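PDB 1UUF: aldehyde reductase YahK from Escherichia coli, which catalyses the NADPH-dependent reduction of a wide range of aldehydes to the corresponding alcohols, as a zinc-containing member of the alcohol dehydrogenase family. Local coordinates for residues P175-G180 with P318-M323; G122-C127 with E157-R162; L324-C327 with G331-A334; I181-P186 with I211-A216; E53-G58 with E168-V173. One frame throughout, in Å; residues are numbered along the deposited sequence.

Contacts 1, 3 and 4 form one continuous core, with centres about 9 to 10 Å apart. Contacts 1 and 4 share helix 176-189, while contacts 1 and 3 share helix 317-330. Contact 4, both of whose segments fall between those of contact 1, adds helix 205-216 of the Rossmann-type coenzyme domain; contact 3 follows both. Contacts 2 and 5, complete before contact 1 begins, belong to the GroES-like catalytic domain, with centres about 19 Å apart; both reach the same mixed sheet, and contact 2 falls between the segments of contact 5. Contact 2 touches contact 1, so the structural-zinc lobe is packed against helix 317-330, which in turn crosses helix 176-189 next to the catalytic zinc.

Contact 1. Residues P175-G180 with P318-M323. With ZN (zinc ion), chain C.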
# COMPACT_ATOMS: atom_id res chain seq x y z
N PRO A 175 10.00 -20.92 17.29
CA PRO A 175 9.70 -19.55 16.84
C PRO A 175 9.22 -19.43 15.39
O PRO A 175 8.63 -18.42 15.00
CB PRO A 175 11.01 -18.81 17.09
CG PRO A 175 11.63 -19.57 18.23
CD PRO A 175 11.38 -21.00 17.80
N LEU A 176 9.48 -20.45 14.58
CA LEU A 176 9.06 -20.40 13.19
C LEU A 176 7.53 -20.34 13.10
O LEU A 176 6.98 -19.77 12.16
CB LEU A 176 9.57 -21.62 12.43
CG LEU A 176 11.09 -21.77 12.29
CD1 LEU A 176 11.41 -22.99 11.44
CD2 LEU A 176 11.67 -20.52 11.66
N LEU A 177 6.86 -20.94 14.08
CA LEU A 177 5.40 -20.98 14.08
C LEU A 177 4.67 -19.63 14.13
O LEU A 177 3.47 -19.56 13.87
CB LEU A 177 4.91 -21.90 15.21
CG LEU A 177 5.00 -23.40 14.89
CD1 LEU A 177 4.10 -23.73 13.70
CD2 LEU A 177 6.43 -23.81 14.59
N CYS A 178 5.39 -18.57 14.48
CA CYS A 178 4.79 -17.24 14.46
C CYS A 178 5.79 -16.24 13.88
O CYS A 178 5.56 -15.70 12.81
CB CYS A 178 4.35 -16.75 15.84
SG CYS A 178 3.58 -15.09 15.69
N ALA A 179 6.89 -16.01 14.59
CA ALA A 179 7.90 -15.08 14.10
C ALA A 179 8.32 -15.46 12.69
O ALA A 179 8.46 -14.61 11.82
CB ALA A 179 9.11 -15.08 15.02
N GLY A 180 8.49 -16.76 12.46
CA GLY A 180 8.90 -17.21 11.14
C GLY A 180 7.87 -16.94 10.06
O GLY A 180 8.15 -16.24 9.08
N PRO A 318 -1.58 -23.61 5.00
CA PRO A 318 -0.79 -24.16 3.89
C PRO A 318 0.59 -23.52 3.76
O PRO A 318 1.59 -24.22 3.57
CB PRO A 318 -1.67 -23.90 2.68
CG PRO A 318 -3.04 -24.03 3.24
CD PRO A 318 -2.94 -23.28 4.55
N GLU A 319 0.66 -22.20 3.87
CA GLU A 319 1.94 -21.52 3.74
C GLU A 319 2.84 -21.76 4.95
O GLU A 319 4.06 -21.79 4.82
CB GLU A 319 1.75 -20.01 3.55
CG GLU A 319 3.07 -19.28 3.32
CD GLU A 319 2.87 -17.85 2.88
OE1 GLU A 319 2.13 -17.12 3.57
OE2 GLU A 319 3.46 -17.45 1.85
N THR A 320 2.24 -21.93 6.12
CA THR A 320 3.02 -22.20 7.32
C THR A 320 3.69 -23.56 7.12
O THR A 320 4.84 -23.75 7.49
CB THR A 320 2.13 -22.24 8.58
OG1 THR A 320 1.41 -21.00 8.69
CG2 THR A 320 2.98 -22.40 9.84
N GLN A 321 2.97 -24.50 6.51
CA GLN A 321 3.55 -25.82 6.26
C GLN A 321 4.66 -25.71 5.22
O GLN A 321 5.71 -26.35 5.35
CB GLN A 321 2.49 -26.80 5.75
CG GLN A 321 3.03 -28.22 5.60
CD GLN A 321 3.49 -28.80 6.92
OE1 GLN A 321 2.68 -29.12 7.79
NE2 GLN A 321 4.81 -28.93 7.09
N GLU A 322 4.44 -24.90 4.19
CA GLU A 322 5.42 -24.70 3.14
C GLU A 322 6.70 -24.13 3.76
O GLU A 322 7.81 -24.55 3.43
CB GLU A 322 4.89 -23.72 2.09
CG GLU A 322 5.84 -23.47 0.93
CD GLU A 322 5.38 -22.33 0.04
OE1 GLU A 322 5.74 -21.16 0.32
OE2 GLU A 322 4.65 -22.60 -0.93
N MET A 323 6.52 -23.17 4.66
CA MET A 323 7.65 -22.54 5.33
C MET A 323 8.45 -23.56 6.13
O MET A 323 9.67 -23.58 6.07
CB MET A 323 7.16 -21.44 6.26
CG MET A 323 8.28 -20.80 7.05
SD MET A 323 7.66 -19.93 8.49
CE MET A 323 6.91 -21.31 9.42
ZN ZN C . 3.11 -14.23 17.88
O HOH W 1 1.73 -12.55 17.13
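Thr-320 makes the first touch, its methyl CG2 lying 4.2 Å from CD1 of Leu-177. Although the CB of Leu-177 points away from helix 317-330, a second bend in its side chain (chi2 -62°) brings the branched end back to meet this methyl. A threonine suits the place because its two branches divide the work: OG1 hydrogen-bonds to Gly-316 O in the preceding turn, and CG2 is left for the leucine. Gln-321 turns away from helix 176-189, and its OE1 accepts a bond from Arg-162 N of strand 161-162.

The two short helical segments cross at 98° with their axes 10.4 Å apart, a spacing that long side chains must bridge. Residues 176-180 form a wide pi-type turn of helix 176-189 at the catalytic zinc site of this alcohol dehydrogenase family. Cys-178 SG binds the zinc ion at 2.4 Å from the side turned away from helix 317-330, and Cys-60, His-82 and a water complete the site.

Met-323 does the bridging. Its CG stands anti to the backbone N and the chain runs outward until chi3 (62°) folds CE over Leu-176, 4.0 Å from the leucine CB and a tight 3.1 Å from Leu-176 O. SD lies 3.4 Å from Gly-180 C. Glycine fits there because a CB would press against this sulfur and collide with Leu-176 CA.

Contact 2. Residues G122-C127 with E157-R162. With ZN (zinc ion), chain B.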
# COMPACT_ATOMS: atom_id res chain seq x y z
N GLY A 122 -6.87 -20.84 1.72
CA GLY A 122 -5.72 -21.21 2.54
C GLY A 122 -5.21 -20.03 3.35
O GLY A 122 -4.03 -19.97 3.73
N LEU A 123 -6.09 -19.08 3.63
CA LEU A 123 -5.74 -17.90 4.40
C LEU A 123 -6.59 -17.83 5.67
O LEU A 123 -7.25 -16.83 5.94
CB LEU A 123 -5.94 -16.63 3.56
CG LEU A 123 -5.04 -16.51 2.33
CD1 LEU A 123 -5.45 -15.29 1.51
CD2 LEU A 123 -3.58 -16.41 2.75
N GLU A 124 -6.56 -18.90 6.45
CA GLU A 124 -7.34 -18.96 7.68
C GLU A 124 -6.96 -17.83 8.63
O GLU A 124 -7.75 -17.46 9.50
CB GLU A 124 -7.13 -20.31 8.37
CG GLU A 124 -7.56 -21.50 7.52
CD GLU A 124 -6.43 -22.11 6.70
OE1 GLU A 124 -5.42 -21.42 6.43
OE2 GLU A 124 -6.57 -23.28 6.31
N ASN A 125 -5.76 -17.28 8.45
CA ASN A 125 -5.28 -16.18 9.29
C ASN A 125 -6.07 -14.88 9.08
O ASN A 125 -6.12 -14.02 9.97
CB ASN A 125 -3.79 -15.93 9.04
CG ASN A 125 -3.46 -15.70 7.56
OD1 ASN A 125 -3.96 -16.40 6.68
ND2 ASN A 125 -2.59 -14.73 7.29
N TYR A 126 -6.71 -14.75 7.92
CA TYR A 126 -7.49 -13.57 7.62
C TYR A 126 -9.00 -13.81 7.74
O TYR A 126 -9.81 -12.98 7.36
CB TYR A 126 -7.16 -13.05 6.21
CG TYR A 126 -5.74 -12.52 6.12
CD1 TYR A 126 -4.83 -13.04 5.20
CD2 TYR A 126 -5.30 -11.52 6.99
CE1 TYR A 126 -3.52 -12.58 5.15
CE2 TYR A 126 -3.99 -11.05 6.95
CZ TYR A 126 -3.10 -11.59 6.03
OH TYR A 126 -1.80 -11.16 6.03
N CYS A 127 -9.36 -14.97 8.28
CA CYS A 127 -10.77 -15.31 8.47
C CYS A 127 -11.34 -14.38 9.55
O CYS A 127 -10.68 -14.12 10.56
CB CYS A 127 -10.90 -16.77 8.92
SG CYS A 127 -12.57 -17.29 9.41
N GLU A 157 -6.77 -31.27 13.33
CA GLU A 157 -5.62 -31.53 12.45
C GLU A 157 -5.41 -30.55 11.30
O GLU A 157 -4.29 -30.44 10.80
CB GLU A 157 -5.66 -32.96 11.89
CG GLU A 157 -6.73 -33.21 10.84
CD GLU A 157 -6.43 -34.45 10.01
OE1 GLU A 157 -7.34 -34.94 9.31
OE2 GLU A 157 -5.27 -34.93 10.04
N ARG A 158 -6.44 -29.83 10.89
CA ARG A 158 -6.26 -28.88 9.79
C ARG A 158 -5.30 -27.76 10.19
O ARG A 158 -4.65 -27.16 9.33
CB ARG A 158 -7.60 -28.25 9.38
CG ARG A 158 -7.46 -27.07 8.41
CD ARG A 158 -8.79 -26.64 7.82
NE ARG A 158 -8.66 -25.49 6.93
CZ ARG A 158 -9.60 -25.08 6.09
NH1 ARG A 158 -10.76 -25.74 6.01
NH2 ARG A 158 -9.40 -24.02 5.31
N TYR A 159 -5.18 -27.51 11.49
CA TYR A 159 -4.32 -26.44 11.97
C TYR A 159 -3.03 -26.90 12.63
O TYR A 159 -2.32 -26.11 13.24
CB TYR A 159 -5.13 -25.55 12.91
CG TYR A 159 -6.44 -25.14 12.29
CD1 TYR A 159 -7.57 -25.96 12.39
CD2 TYR A 159 -6.54 -23.98 11.53
CE1 TYR A 159 -8.75 -25.64 11.72
CE2 TYR A 159 -7.71 -23.65 10.86
CZ TYR A 159 -8.82 -24.48 10.96
OH TYR A 159 -9.97 -24.16 10.28
N VAL A 160 -2.73 -28.19 12.50
CA VAL A 160 -1.51 -28.74 13.06
C VAL A 160 -0.52 -28.91 11.92
O VAL A 160 -0.88 -29.40 10.85
CB VAL A 160 -1.76 -30.11 13.72
CG1 VAL A 160 -0.44 -30.71 14.22
CG2 VAL A 160 -2.73 -29.95 14.89
N LEU A 161 0.72 -28.49 12.14
CA LEU A 161 1.78 -28.56 11.13
C LEU A 161 2.74 -29.70 11.40
O LEU A 161 2.93 -30.10 12.54
CB LEU A 161 2.57 -27.25 11.10
CG LEU A 161 1.89 -25.94 10.72
CD1 LEU A 161 1.25 -26.08 9.35
CD2 LEU A 161 0.85 -25.55 11.76
N ARG A 162 3.36 -30.22 10.34
CA ARG A 162 4.32 -31.31 10.48
C ARG A 162 5.74 -30.75 10.47
O ARG A 162 6.10 -29.98 9.57
CB ARG A 162 4.16 -32.31 9.32
CG ARG A 162 5.05 -33.55 9.42
CD ARG A 162 4.67 -34.41 10.61
NE ARG A 162 5.45 -35.65 10.69
CZ ARG A 162 5.30 -36.68 9.86
NH1 ARG A 162 4.40 -36.63 8.88
NH2 ARG A 162 6.06 -37.75 9.99
ZN ZN B . -13.28 -18.40 7.41
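Glu-124 and Arg-158 approach from opposite directions, and the guanidinium takes hold of the carboxylate side-on through a single oxygen. Arg-158 NE and NH2 each hydrogen-bond to Glu-124 OE2 at 3.1 Å, and OE2 lies in the guanidinium plane. The carboxylate, however, is turned 76° against that plane, which makes its two bonds unlike: NE uses the anti lone pair of OE2, while NH2 comes from above the carboxylate plane, 37° out of it. A bend at chi2 (94°) in Glu-124 turns the acid group, whereas Arg-158 is extended from CG to NE and so spans the gap. Beside the salt bridge, Tyr-159 brings CE2 to 4.0 Å from Glu-124 CG, its ring lying obliquely; the phenol OH bonds to Ser-112 OG.

The glutamate sits in the lobe of the structural zinc, where Cys-127 SG binds the metal at 2.4 Å together with Cys-113, Cys-116 and Cys-119. The other oxygen of Glu-124, OE1, accepts from Ile-317 N at the start of helix 317-330. With an alanine here, the Arg-158 guanidinium would probably lose its charge mate and Ile-317 N its side-chain acceptor. Held by an arginine on one oxygen and by a helix N-terminus on the other, the carboxylate is likely to stay ionised, and the nearby four-thiolate zinc site probably also favours the positive charge of Arg-158.

Contact 3. Residues L324-C327 with G331-A334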
# COMPACT_ATOMS: atom_id res chain seq x y z
N LEU A 324 7.75 -24.39 6.89
CA LEU A 324 8.42 -25.40 7.69
C LEU A 324 9.22 -26.37 6.82
O LEU A 324 10.34 -26.75 7.17
CB LEU A 324 7.40 -26.16 8.55
CG LEU A 324 6.86 -25.32 9.71
CD1 LEU A 324 5.70 -26.04 10.37
CD2 LEU A 324 7.97 -25.06 10.71
N ASP A 325 8.65 -26.78 5.69
CA ASP A 325 9.33 -27.70 4.78
C ASP A 325 10.57 -27.02 4.21
O ASP A 325 11.65 -27.62 4.15
CB ASP A 325 8.40 -28.11 3.64
CG ASP A 325 7.19 -28.90 4.11
OD1 ASP A 325 7.20 -29.40 5.26
OD2 ASP A 325 6.22 -29.02 3.33
N PHE A 326 10.40 -25.78 3.78
CA PHE A 326 11.49 -24.97 3.22
C PHE A 326 12.61 -24.83 4.25
O PHE A 326 13.79 -25.02 3.93
CB PHE A 326 10.94 -23.58 2.85
CG PHE A 326 11.98 -22.62 2.35
CD1 PHE A 326 12.39 -22.65 1.02
CD2 PHE A 326 12.51 -21.65 3.19
CE1 PHE A 326 13.33 -21.73 0.54
CE2 PHE A 326 13.45 -20.73 2.73
CZ PHE A 326 13.85 -20.76 1.40
N CYS A 327 12.25 -24.50 5.49
CA CYS A 327 13.25 -24.34 6.53
C CYS A 327 13.94 -25.67 6.86
O CYS A 327 15.13 -25.69 7.16
CB CYS A 327 12.61 -23.76 7.80
SG CYS A 327 12.14 -22.01 7.62
N GLY A 331 17.84 -26.11 6.48
CA GLY A 331 18.47 -26.08 7.79
C GLY A 331 18.31 -24.75 8.52
O GLY A 331 19.18 -24.34 9.29
N ILE A 332 17.18 -24.09 8.28
CA ILE A 332 16.91 -22.81 8.91
C ILE A 332 16.13 -22.96 10.20
O ILE A 332 15.10 -23.63 10.24
CB ILE A 332 16.09 -21.92 7.96
CG1 ILE A 332 16.88 -21.67 6.68
CG2 ILE A 332 15.73 -20.60 8.66
CD1 ILE A 332 16.09 -20.97 5.60
N VAL A 333 16.64 -22.35 11.26
CA VAL A 333 15.99 -22.36 12.57
C VAL A 333 16.21 -21.00 13.20
O VAL A 333 17.01 -20.20 12.70
CB VAL A 333 16.59 -23.43 13.52
CG1 VAL A 333 16.41 -24.81 12.92
CG2 VAL A 333 18.06 -23.15 13.78
N ALA A 334 15.50 -20.73 14.29
CA ALA A 334 15.65 -19.46 14.98
C ALA A 334 16.83 -19.54 15.94
O ALA A 334 17.22 -20.64 16.35
CB ALA A 334 14.38 -19.15 15.77
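Ile-332 folds back on the helix that has just ended, and its CB is the first side-chain atom to meet it, 3.9 Å from Cys-327 CB. From CB one branch, CG2, lies 4.0 Å from Cys-327 SG, so the cysteine is met by both the root and the short arm of the isoleucine. The longer branch leaves anti to the carbonyl carbon (chi1 -61°) and runs on extended through CG1 to CD1, which comes to 3.9 Å from CE2 of Phe-326, obliquely to the ring.

The pairing of Ile-332 with Cys-327 is the apolar contact of a Schellman motif, the C-terminal cap of helix 317-330. Gly-331 has left the helix with a positive phi (66°), a conformation glycine adopts easily, and the chain doubles back so that Ile-332 N donates to Cys-327 O at 2.8 Å. That bond places Ile-332 beside the last full turn, where a branched apolar residue can shield it and a small cysteine gives it room.

CD1 also rests on Ala-216 of helix 205-216, wedging between the two helices. The Phe-326 ring beyond it makes a cation-pi contact with Arg-188 and meets the ring of His-330.

Contact 4. Residues I181-P186 with I211-A216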
# COMPACT_ATOMS: atom_id res chain seq x y z
N ILE A 181 6.67 -17.47 10.22
CA ILE A 181 5.65 -17.27 9.19
C ILE A 181 5.27 -15.80 9.01
O ILE A 181 4.96 -15.37 7.90
CB ILE A 181 4.39 -18.13 9.48
CG1 ILE A 181 3.38 -17.98 8.34
CG2 ILE A 181 3.78 -17.74 10.81
CD1 ILE A 181 3.89 -18.42 6.98
N THR A 182 5.31 -15.03 10.09
CA THR A 182 4.96 -13.61 10.01
C THR A 182 5.86 -12.88 9.02
O THR A 182 5.43 -11.92 8.37
CB THR A 182 5.05 -12.94 11.40
OG1 THR A 182 4.01 -13.48 12.22
CG2 THR A 182 4.87 -11.43 11.29
N THR A 183 7.11 -13.32 8.89
CA THR A 183 8.02 -12.68 7.95
C THR A 183 8.07 -13.45 6.63
O THR A 183 8.21 -12.85 5.56
CB THR A 183 9.46 -12.55 8.55
OG1 THR A 183 9.95 -13.83 8.95
CG2 THR A 183 9.44 -11.63 9.76
N TYR A 184 7.95 -14.77 6.70
CA TYR A 184 7.97 -15.60 5.51
C TYR A 184 6.82 -15.26 4.57
O TYR A 184 7.01 -15.11 3.36
CB TYR A 184 7.86 -17.08 5.88
CG TYR A 184 7.95 -18.04 4.72
CD1 TYR A 184 9.18 -18.50 4.26
CD2 TYR A 184 6.79 -18.50 4.08
CE1 TYR A 184 9.27 -19.40 3.19
CE2 TYR A 184 6.87 -19.39 3.01
CZ TYR A 184 8.10 -19.84 2.58
OH TYR A 184 8.18 -20.72 1.53
N SER A 185 5.62 -15.13 5.13
CA SER A 185 4.45 -14.83 4.31
C SER A 185 4.56 -13.59 3.43
O SER A 185 4.32 -13.65 2.22
CB SER A 185 3.20 -14.72 5.19
OG SER A 185 2.04 -14.64 4.39
N PRO A 186 4.91 -12.43 4.02
CA PRO A 186 5.02 -11.23 3.19
C PRO A 186 6.20 -11.30 2.22
O PRO A 186 6.14 -10.75 1.13
CB PRO A 186 5.16 -10.10 4.21
CG PRO A 186 5.81 -10.78 5.39
CD PRO A 186 5.08 -12.10 5.45
N ILE A 211 15.63 -11.58 8.11
CA ILE A 211 16.93 -11.59 7.46
C ILE A 211 17.29 -13.01 7.03
O ILE A 211 17.68 -13.24 5.88
CB ILE A 211 18.01 -11.03 8.41
CG1 ILE A 211 17.69 -9.57 8.73
CG2 ILE A 211 19.39 -11.16 7.78
CD1 ILE A 211 18.60 -8.95 9.78
N LYS A 212 17.17 -13.96 7.95
CA LYS A 212 17.48 -15.35 7.64
C LYS A 212 16.69 -15.85 6.43
O LYS A 212 17.24 -16.47 5.52
CB LYS A 212 17.13 -16.25 8.83
CG LYS A 212 18.10 -16.23 9.99
CD LYS A 212 17.49 -17.00 11.16
CE LYS A 212 18.46 -17.19 12.32
NZ LYS A 212 19.35 -18.37 12.11
N LEU A 213 15.39 -15.58 6.44
CA LEU A 213 14.52 -16.05 5.36
C LEU A 213 14.72 -15.32 4.04
O LEU A 213 14.75 -15.96 2.99
CB LEU A 213 13.06 -15.96 5.80
CG LEU A 213 12.71 -16.85 7.00
CD1 LEU A 213 11.28 -16.57 7.44
CD2 LEU A 213 12.87 -18.32 6.63
N ALA A 214 14.86 -14.00 4.08
CA ALA A 214 15.06 -13.24 2.86
C ALA A 214 16.37 -13.69 2.21
O ALA A 214 16.47 -13.79 0.99
CB ALA A 214 15.12 -11.74 3.16
N HIS A 215 17.37 -13.96 3.04
CA HIS A 215 18.66 -14.42 2.55
C HIS A 215 18.52 -15.79 1.90
O HIS A 215 19.05 -16.04 0.81
CB HIS A 215 19.67 -14.49 3.69
CG HIS A 215 20.98 -15.12 3.31
ND1 HIS A 215 21.82 -14.56 2.37
CD2 HIS A 215 21.57 -16.27 3.71
CE1 HIS A 215 22.88 -15.34 2.21
NE2 HIS A 215 22.75 -16.38 3.01
N ALA A 216 17.80 -16.69 2.58
CA ALA A 216 17.61 -18.04 2.08
C ALA A 216 16.81 -18.06 0.77
O ALA A 216 16.98 -18.95 -0.05
CB ALA A 216 16.91 -18.89 3.13
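Leu-213 reaches from helix 205-216 to Thr-183 and Tyr-184 of helix 176-189, and one methyl, CD1, does nearly all the touching. Helix 205-216 follows strand 197-201 and the glycine-rich turn of the Rossmann-type coenzyme domain, so this contact packs the first helix of that fold against the long helix that leads away from the catalytic zinc.

The tight part is small. CD1 lies 3.4 Å from Thr-183 OG1 and 3.5 Å from Gly-180 O, and the side chains of Leu-213 and Thr-183 cross at about a right angle. A leucine is long enough to set an apolar methyl between Thr-183 and Tyr-184. Thr-183 has its hydroxyl between the backbone N and the carbonyl carbon (chi1 56°), where OG1 can donate to Gly-180 O; the polar group is thereby satisfied within its own helix and can bear an apolar neighbour.

The other faces of helix 205-216 take no part here: His-215 is exposed, and Lys-212, partly exposed, forms a salt bridge with Asp-335.

Tyr-184 stands beside the leucine with its OH bonded to Glu-322 OE1; Leu-213 CD1 comes in at the ring's edge, near its plane, and lies 3.8 Å from Tyr-184 CB.

Contact 5. Residues E53-G58 with E168-V173; sequences EIAYCG and EQLAAV
Tyr-56 and Ala-171 form a CH-pi contact: the alanine methyl sits over the centre of the phenol ring, with CB 3.6 Å from the ring centroid and only 8° off the ring normal. The backbone joins in over the same face, Ala-171 CA lying 3.6 Å from Tyr-56 CD1. So close an approach suits an alanine, whose single methyl lets the helix lie directly on the ring. In Tyr-56, chi1 (-54°) sets CG beside the backbone N, anti to the carbonyl carbon, and chi2 (94°) turns the ring face to the helix.

Purely apolar packing continues along one side. Leu-170 CB reaches Tyr-56 CE1 at 4.1 Å, obliquely to the ring, and Leu-170 CD1 makes a looser touch with Ala-55 CB at 4.4 Å. With a serine in place of Tyr-56, the Ala-171 methyl would probably lose its aromatic support, and a gap would be likely to open between strand and helix.

No hydrogen bond joins the two segments. Gln-169 occupies the N-cap position of the short helix 170-173, in which Val-173 N donates to Leu-170 O at 3.0 Å. Strand 49-58 pairs with strand 84-91, where Ala-55 and Tyr-56 both face Val-85. That is a classic beta bulge, and here two successive side chains of a strand in the GroES-like catalytic domain both point toward the same helix.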
# COMPACT_ATOMS: atom_id res chain seq x y z
N GLU A 53 1.81 -33.36 23.02
CA GLU A 53 2.59 -33.20 24.24
C GLU A 53 3.58 -32.10 23.85
O GLU A 53 4.48 -32.33 23.04
CB GLU A 53 3.34 -34.49 24.57
CG GLU A 53 4.08 -34.46 25.90
CD GLU A 53 3.15 -34.39 27.09
OE1 GLU A 53 2.15 -35.14 27.11
OE2 GLU A 53 3.41 -33.60 28.02
N ILE A 54 3.40 -30.91 24.42
CA ILE A 54 4.26 -29.79 24.08
C ILE A 54 5.67 -29.90 24.63
O ILE A 54 5.88 -30.09 25.83
CB ILE A 54 3.63 -28.46 24.56
CG1 ILE A 54 2.24 -28.30 23.93
CG2 ILE A 54 4.51 -27.29 24.17
CD1 ILE A 54 1.53 -27.02 24.33
N ALA A 55 6.65 -29.78 23.73
CA ALA A 55 8.05 -29.87 24.13
C ALA A 55 8.61 -28.47 24.38
O ALA A 55 9.26 -28.23 25.39
CB ALA A 55 8.86 -30.57 23.05
N TYR A 56 8.33 -27.55 23.46
CA TYR A 56 8.82 -26.19 23.58
C TYR A 56 7.82 -25.17 23.08
O TYR A 56 6.97 -25.47 22.24
CB TYR A 56 10.13 -26.00 22.80
CG TYR A 56 11.20 -27.00 23.15
CD1 TYR A 56 11.36 -28.18 22.42
CD2 TYR A 56 12.02 -26.80 24.26
CE1 TYR A 56 12.31 -29.13 22.78
CE2 TYR A 56 12.97 -27.74 24.63
CZ TYR A 56 13.11 -28.90 23.89
OH TYR A 56 14.03 -29.85 24.26
N CYS A 57 7.92 -23.95 23.59
CA CYS A 57 7.03 -22.87 23.17
C CYS A 57 7.81 -21.56 23.13
O CYS A 57 8.36 -21.13 24.14
CB CYS A 57 5.83 -22.73 24.11
SG CYS A 57 4.61 -21.51 23.51
N GLY A 58 7.85 -20.94 21.95
CA GLY A 58 8.55 -19.68 21.81
C GLY A 58 7.79 -18.57 22.51
O GLY A 58 6.57 -18.64 22.65
N GLU A 168 16.56 -32.98 17.30
CA GLU A 168 17.49 -32.21 18.12
C GLU A 168 17.32 -30.70 17.93
O GLU A 168 17.77 -29.91 18.76
CB GLU A 168 18.94 -32.59 17.79
CG GLU A 168 19.39 -32.25 16.38
CD GLU A 168 20.84 -32.60 16.13
OE1 GLU A 168 21.21 -33.79 16.26
OE2 GLU A 168 21.63 -31.68 15.81
N GLN A 169 16.65 -30.31 16.86
CA GLN A 169 16.43 -28.89 16.58
C GLN A 169 15.03 -28.39 16.91
O GLN A 169 14.69 -27.26 16.59
CB GLN A 169 16.73 -28.59 15.11
CG GLN A 169 18.19 -28.38 14.81
CD GLN A 169 18.43 -28.03 13.35
OE1 GLN A 169 19.45 -27.43 13.01
NE2 GLN A 169 17.50 -28.41 12.49
N LEU A 170 14.22 -29.23 17.54
CA LEU A 170 12.84 -28.86 17.88
C LEU A 170 12.66 -27.50 18.54
O LEU A 170 11.81 -26.72 18.12
CB LEU A 170 12.20 -29.92 18.77
CG LEU A 170 11.27 -30.92 18.07
CD1 LEU A 170 10.53 -31.72 19.14
CD2 LEU A 170 10.27 -30.18 17.18
N ALA A 171 13.45 -27.23 19.58
CA ALA A 171 13.33 -25.97 20.30
C ALA A 171 13.57 -24.76 19.40
O ALA A 171 12.86 -23.75 19.50
CB ALA A 171 14.31 -25.94 21.46
N ALA A 172 14.57 -24.87 18.53
CA ALA A 172 14.91 -23.77 17.63
C ALA A 172 13.89 -23.60 16.51
O ALA A 172 13.84 -22.56 15.85
CB ALA A 172 16.30 -24.00 17.04
N VAL A 173 13.07 -24.63 16.30
CA VAL A 173 12.02 -24.58 15.27
C VAL A 173 10.79 -23.84 15.80
O VAL A 173 10.05 -23.21 15.04
CB VAL A 173 11.61 -26.01 14.85
CG1 VAL A 173 10.36 -25.97 13.98
CG2 VAL A 173 12.75 -26.68 14.11